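Side-chain contacts in 2-pyrone-4,6-dicarboxylic acid hydrolase, putative (Pseudomonas putida, PDB 2FFI), which probably hydrolyses the lactone ring of 2-pyrone-4,6-dicarboxylate, using a TIM-barrel fold of the amidohydrolase family: residues Asp16-Val21 / Ile165-Arg170; Asp148-Val153 / Phe182-Thr187. All blocks are in the same frame, centred on the assembly; numbering follows the deposited sequence.

Contact 1 (Asp16-Val21 / Ile165-Arg170). With PO4 (phosphate ion), chain C.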
loop_
_atom_site.group_PDB
_atom_site.type_symbol
_atom_site.label_atom_id
_atom_site.label_comp_id
_atom_site.label_asym_id
_atom_site.label_seq_id
_atom_site.Cartn_x
_atom_site.Cartn_y
_atom_site.Cartn_z
ATOM N N ASP A 16 1.812 3.020 10.138
ATOM C CA ASP A 16 2.083 3.486 8.769
ATOM C C ASP A 16 1.911 2.323 7.796
ATOM O O ASP A 16 2.671 1.370 7.851
ATOM C CB ASP A 16 3.532 4.011 8.654
ATOM C CG ASP A 16 3.982 4.213 7.204
ATOM O OD1 ASP A 16 5.185 4.525 7.000
ATOM O OD2 ASP A 16 3.143 4.072 6.271
ATOM N N SER A 17 0.927 2.385 6.907
ATOM C CA SER A 17 0.768 1.304 5.940
ATOM C C SER A 17 1.466 1.754 4.659
ATOM O O SER A 17 1.449 2.927 4.325
ATOM C CB SER A 17 -0.714 1.005 5.675
ATOM O OG SER A 17 -1.385 2.125 5.133
ATOM N N HIS A 18 2.116 0.837 3.963
ATOM C CA HIS A 18 2.818 1.178 2.718
ATOM C C HIS A 18 4.122 1.980 2.887
ATOM O O HIS A 18 4.114 3.159 3.218
ATOM C CB HIS A 18 1.885 1.936 1.769
ATOM C CG HIS A 18 2.177 1.691 0.326
ATOM N ND1 HIS A 18 3.291 2.199 -0.307
ATOM C CD2 HIS A 18 1.506 0.978 -0.608
ATOM C CE1 HIS A 18 3.292 1.812 -1.569
ATOM N NE2 HIS A 18 2.220 1.070 -1.778
ATOM N N ALA A 19 5.240 1.320 2.624
ATOM C CA ALA A 19 6.561 1.930 2.724
ATOM C C ALA A 19 7.591 0.941 2.152
ATOM O O ALA A 19 7.350 -0.263 2.134
ATOM C CB ALA A 19 6.872 2.253 4.182
ATOM N N HIS A 20 8.736 1.444 1.703
ATOM C CA HIS A 20 9.766 0.595 1.121
ATOM C C HIS A 20 11.121 0.747 1.808
ATOM O O HIS A 20 11.426 1.806 2.346
ATOM C CB HIS A 20 9.941 0.944 -0.365
ATOM C CG HIS A 20 8.671 0.924 -1.145
ATOM N ND1 HIS A 20 7.953 -0.235 -1.356
ATOM C CD2 HIS A 20 7.951 1.922 -1.710
ATOM C CE1 HIS A 20 6.843 0.054 -2.006
ATOM N NE2 HIS A 20 6.816 1.356 -2.232
ATOM N N VAL A 21 11.924 -0.314 1.789
ATOM C CA VAL A 21 13.270 -0.268 2.343
ATOM C C VAL A 21 14.159 -1.073 1.399
ATOM O O VAL A 21 13.710 -2.043 0.796
ATOM C CB VAL A 21 13.368 -0.841 3.821
ATOM C CG1 VAL A 21 12.507 -0.019 4.755
ATOM C CG2 VAL A 21 12.985 -2.331 3.877
ATOM N N ILE A 165 -6.528 -1.005 -2.479
ATOM C CA ILE A 165 -6.228 -0.097 -3.587
ATOM C C ILE A 165 -5.231 0.984 -3.170
ATOM O O ILE A 165 -5.454 1.683 -2.186
ATOM C CB ILE A 165 -7.527 0.565 -4.104
ATOM C CG1 ILE A 165 -8.478 -0.508 -4.605
ATOM C CG2 ILE A 165 -7.246 1.479 -5.280
ATOM C CD1 ILE A 165 -9.815 0.027 -4.970
ATOM N N ASP A 166 -4.140 1.121 -3.930
ATOM C CA ASP A 166 -3.082 2.092 -3.630
ATOM C C ASP A 166 -3.315 3.525 -4.088
ATOM O O ASP A 166 -3.853 3.768 -5.165
ATOM C CB ASP A 166 -1.753 1.638 -4.232
ATOM C CG ASP A 166 -1.195 0.394 -3.569
ATOM O OD1 ASP A 166 -0.112 -0.053 -4.010
ATOM O OD2 ASP A 166 -1.822 -0.138 -2.620
ATOM N N HIS A 167 -2.879 4.465 -3.254
ATOM C CA HIS A 167 -2.972 5.893 -3.521
ATOM C C HIS A 167 -4.280 6.375 -4.106
ATOM O O HIS A 167 -4.329 6.773 -5.260
ATOM C CB HIS A 167 -1.850 6.324 -4.459
ATOM C CG HIS A 167 -0.519 5.740 -4.119
ATOM N ND1 HIS A 167 -0.085 5.591 -2.823
ATOM C CD2 HIS A 167 0.481 5.281 -4.907
ATOM C CE1 HIS A 167 1.126 5.062 -2.824
ATOM N NE2 HIS A 167 1.492 4.866 -4.077
ATOM N N PHE A 168 -5.340 6.347 -3.317
ATOM C CA PHE A 168 -6.634 6.841 -3.788
ATOM C C PHE A 168 -7.095 6.164 -5.071
ATOM O O PHE A 168 -8.119 6.534 -5.655
ATOM C CB PHE A 168 -6.539 8.341 -4.041
ATOM C CG PHE A 168 -6.272 9.153 -2.808
ATOM C CD1 PHE A 168 -7.325 9.617 -2.028
ATOM C CD2 PHE A 168 -4.972 9.509 -2.455
ATOM C CE1 PHE A 168 -7.090 10.422 -0.931
ATOM C CE2 PHE A 168 -4.730 10.318 -1.351
ATOM C CZ PHE A 168 -5.793 10.780 -0.590
ATOM N N GLY A 169 -6.355 5.162 -5.510
ATOM C CA GLY A 169 -6.735 4.501 -6.736
ATOM C C GLY A 169 -5.962 5.118 -7.881
ATOM O O GLY A 169 -6.223 4.822 -9.048
ATOM N N ARG A 170 -5.004 5.976 -7.540
ATOM C CA ARG A 170 -4.165 6.638 -8.528
ATOM C C ARG A 170 -5.022 7.331 -9.583
ATOM O O ARG A 170 -4.892 7.075 -10.775
ATOM C CB ARG A 170 -3.254 5.614 -9.196
ATOM C CG ARG A 170 -1.877 6.121 -9.574
ATOM C CD ARG A 170 -0.949 6.188 -8.371
ATOM N NE ARG A 170 0.461 6.183 -8.753
ATOM C CZ ARG A 170 1.038 7.107 -9.515
ATOM N NH1 ARG A 170 2.339 7.025 -9.812
ATOM N NH2 ARG A 170 0.310 8.112 -9.979
HETATM P P PO4 C . 5.055 2.830 -4.748
HETATM O O1 PO4 C . 5.130 1.386 -4.414
HETATM O O2 PO4 C . 5.031 3.004 -6.223
HETATM O O3 PO4 C . 3.818 3.407 -4.172
HETATM O O4 PO4 C . 6.243 3.522 -4.190
#

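Contact 2 (Asp148-Val153 / Phe182-Thr187)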
loop_
_atom_site.group_PDB
_atom_site.type_symbol
_atom_site.label_atom_id
_atom_site.label_comp_id
_atom_site.label_asym_id
_atom_site.label_seq_id
_atom_site.Cartn_x
_atom_site.Cartn_y
_atom_site.Cartn_z
ATOM N N ASP A 148 -8.445 1.533 -14.568
ATOM C CA ASP A 148 -8.397 0.072 -14.593
ATOM C C ASP A 148 -8.724 -0.618 -13.263
ATOM O O ASP A 148 -8.944 -1.836 -13.220
ATOM C CB ASP A 148 -7.025 -0.383 -15.087
ATOM C CG ASP A 148 -6.853 -0.165 -16.568
ATOM O OD1 ASP A 148 -5.778 0.337 -16.985
ATOM O OD2 ASP A 148 -7.803 -0.500 -17.322
ATOM N N ILE A 149 -8.781 0.156 -12.183
ATOM C CA ILE A 149 -9.078 -0.400 -10.871
ATOM C C ILE A 149 -10.380 -1.199 -10.809
ATOM O O ILE A 149 -10.359 -2.380 -10.477
ATOM C CB ILE A 149 -9.093 0.718 -9.808
ATOM C CG1 ILE A 149 -7.701 1.323 -9.705
ATOM C CG2 ILE A 149 -9.529 0.182 -8.454
ATOM C CD1 ILE A 149 -6.632 0.316 -9.417
ATOM N N PRO A 150 -11.527 -0.576 -11.132
ATOM C CA PRO A 150 -12.790 -1.326 -11.078
ATOM C C PRO A 150 -12.807 -2.650 -11.856
ATOM O O PRO A 150 -13.602 -3.540 -11.550
ATOM C CB PRO A 150 -13.818 -0.326 -11.611
ATOM C CG PRO A 150 -13.001 0.566 -12.510
ATOM C CD PRO A 150 -11.740 0.769 -11.692
ATOM N N VAL A 151 -11.941 -2.782 -12.860
ATOM C CA VAL A 151 -11.891 -4.010 -13.652
ATOM C C VAL A 151 -11.062 -5.060 -12.938
ATOM O O VAL A 151 -11.403 -6.232 -12.964
ATOM C CB VAL A 151 -11.284 -3.768 -15.057
ATOM C CG1 VAL A 151 -11.199 -5.072 -15.803
ATOM C CG2 VAL A 151 -12.131 -2.770 -15.840
ATOM N N LEU A 152 -9.980 -4.628 -12.298
ATOM C CA LEU A 152 -9.104 -5.526 -11.557
ATOM C C LEU A 152 -9.787 -5.964 -10.260
ATOM O O LEU A 152 -9.613 -7.095 -9.814
ATOM C CB LEU A 152 -7.779 -4.829 -11.253
ATOM N N VAL A 153 -10.569 -5.065 -9.667
ATOM C CA VAL A 153 -11.287 -5.352 -8.426
ATOM C C VAL A 153 -12.393 -6.374 -8.654
ATOM O O VAL A 153 -12.572 -7.286 -7.848
ATOM C CB VAL A 153 -11.935 -4.082 -7.825
ATOM C CG1 VAL A 153 -12.799 -4.463 -6.640
ATOM C CG2 VAL A 153 -10.866 -3.092 -7.404
ATOM N N PHE A 182 -12.553 6.711 -11.241
ATOM C CA PHE A 182 -12.906 7.050 -9.879
ATOM C C PHE A 182 -14.399 7.026 -9.633
ATOM O O PHE A 182 -14.848 6.771 -8.519
ATOM C CB PHE A 182 -12.371 8.421 -9.525
ATOM C CG PHE A 182 -12.204 8.619 -8.063
ATOM C CD1 PHE A 182 -11.138 8.037 -7.398
ATOM C CD2 PHE A 182 -13.105 9.386 -7.345
ATOM C CE1 PHE A 182 -10.968 8.220 -6.042
ATOM C CE2 PHE A 182 -12.945 9.576 -5.984
ATOM C CZ PHE A 182 -11.870 8.992 -5.331
ATOM N N ALA A 183 -15.166 7.324 -10.670
ATOM C CA ALA A 183 -16.611 7.331 -10.552
ATOM C C ALA A 183 -17.100 5.942 -10.186
ATOM O O ALA A 183 -17.830 5.773 -9.208
ATOM C CB ALA A 183 -17.237 7.773 -11.848
ATOM N N GLU A 184 -16.700 4.944 -10.969
ATOM C CA GLU A 184 -17.111 3.561 -10.709
ATOM C C GLU A 184 -16.653 3.136 -9.322
ATOM O O GLU A 184 -17.272 2.297 -8.688
ATOM C CB GLU A 184 -16.499 2.617 -11.753
ATOM C CG GLU A 184 -16.849 2.924 -13.198
ATOM C CD GLU A 184 -16.058 2.073 -14.193
ATOM O OE1 GLU A 184 -14.832 2.290 -14.328
ATOM O OE2 GLU A 184 -16.658 1.179 -14.835
ATOM N N LEU A 185 -15.560 3.731 -8.860
ATOM C CA LEU A 185 -15.006 3.420 -7.551
ATOM C C LEU A 185 -15.950 3.870 -6.417
ATOM O O LEU A 185 -16.147 3.135 -5.447
ATOM C CB LEU A 185 -13.627 4.080 -7.423
ATOM C CG LEU A 185 -12.656 3.680 -6.314
ATOM C CD1 LEU A 185 -13.116 4.271 -4.996
ATOM C CD2 LEU A 185 -12.557 2.168 -6.229
ATOM N N LEU A 186 -16.546 5.056 -6.550
ATOM C CA LEU A 186 -17.458 5.582 -5.531
ATOM C C LEU A 186 -18.819 4.931 -5.617
ATOM O O LEU A 186 -19.736 5.302 -4.890
ATOM C CB LEU A 186 -17.650 7.087 -5.698
ATOM C CG LEU A 186 -16.405 7.945 -5.800
ATOM C CD1 LEU A 186 -16.822 9.375 -6.009
ATOM C CD2 LEU A 186 -15.572 7.785 -4.552
ATOM N N THR A 187 -18.949 3.965 -6.515
ATOM C CA THR A 187 -20.217 3.284 -6.713
ATOM C C THR A 187 -19.973 1.791 -6.799
ATOM O O THR A 187 -20.904 1.012 -6.982
ATOM C CB THR A 187 -20.893 3.748 -8.029
ATOM O OG1 THR A 187 -20.807 5.173 -8.136
ATOM C CG2 THR A 187 -22.361 3.352 -8.051
#

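Contact 1 (Asp16-Val21 / Ile165-Arg170)
His18 and Asp166 meet near the centre of the chain, where the loops that follow strands 15-16 and 163-165 bring their histidines together round a phosphate. From CB, the His18 side chain heads toward the other segment and carries its imidazole across the carboxylate at about a right angle, the two planes 87° apart. CD2 lies 3.9 Å from Asp166 OD1, and NE2 gives that same oxygen a weak hydrogen bond, the NE2 to OD1 distance being 3.4 Å. The stronger partner of OD1 is Arg110, which forms a salt bridge with it. Next to NE2 in the ring, CE1 approaches phosphate O3, 3.1 Å away, while His167 CE1 sits over one ring face, 4.1 Å from His18 CE1. These two rings meet obliquely, their planes 57° apart.

His167, with CG beside its backbone N (chi1 -44°), donates a hydrogen bond from NE2 to phosphate O3, 2.7 Å away and in the plane of the ring. Its ND1 is held by Ser199, which helps to fix the rotation of the ring. From 16-21, His20 NE2 makes two weak hydrogen bonds, 2.8 Å to phosphate O1 and 3.0 Å to phosphate O4, while its ND1 bonds to Val60 O. Imidazole suits His20 and His167 because ND1 can bind the protein while NE2 faces the anion. His18 and His20 form the His-X-His motif familiar after the first barrel strand of amidohydrolases. The phosphate, probably from the crystallisation liquor and also bound by Arg110, therefore suggests a pocket suited to an anionic group, consistent with a dicarboxylate substrate.

Contact 2 (Asp148-Val153 / Phe182-Thr187)
Helix 149-156 comes closest to helix 182-185 where the CA atoms of Pro150 and Leu185 lie 6.3 Å apart, and the small pyrrolidine ring of Pro150 points into that gap. Glu184 receives it from the other side. With CG beside the backbone N (chi1 -58°) and the chain extended beyond CG, the glutamate crosses the proline at about a right angle. Its CB lies 4.0 Å from Pro150 CB, and CD is 3.8 Å from Pro150 CG, so aliphatic chain and carboxylate carbon both rest against the ring. OE1 comes nearest, 3.1 Å from Pro150 CG. The other oxygen, OE2, has a weak, long ion pair with Arg154. Proline fits early in a helix, where its missing N-H costs little, and its compact ring lets the two backbones draw near.

Deeper in, branched apolar chains take over. Leu185 turns CG away from its backbone N (chi1 -165°), which brings its CD2 methyl to 4.3 Å from Ile149 CG2. Such chains suit a place closed on its inner side by strand 163-165, and Leu185 reaches Leu222 of helix 208-225 as well. Where helix 182-185 ends, Thr187 OG1 bonds to Ala183 O at 3.2 Å. A polar outer edge above an aliphatic floor, packed against a strand of the parallel sheet, is the arrangement of neighbouring helices in the outer layer of a TIM barrel.

How the contacts relate
The four segments alternate along the chain, in the order 16-21, 148-153, 165-170 and 182-187, and the two contacts have centres about 17 Å apart. Contact 1 lies near the middle of the molecule, in loops that follow barrel strands, whereas contact 2 belongs to the helical layer outside. Strand 163-165 joins them: Ile165, its last residue, opens one segment of contact 1, yet its CD1 packs 3.5 Å from Ile149 CG2 and 3.7 Å from Leu185 CD2. Phe168 and Phe182 also share helix 208-225 as a neighbour. A single stretch of barrel wall thus separates the histidine-lined pocket from the helices packed behind it.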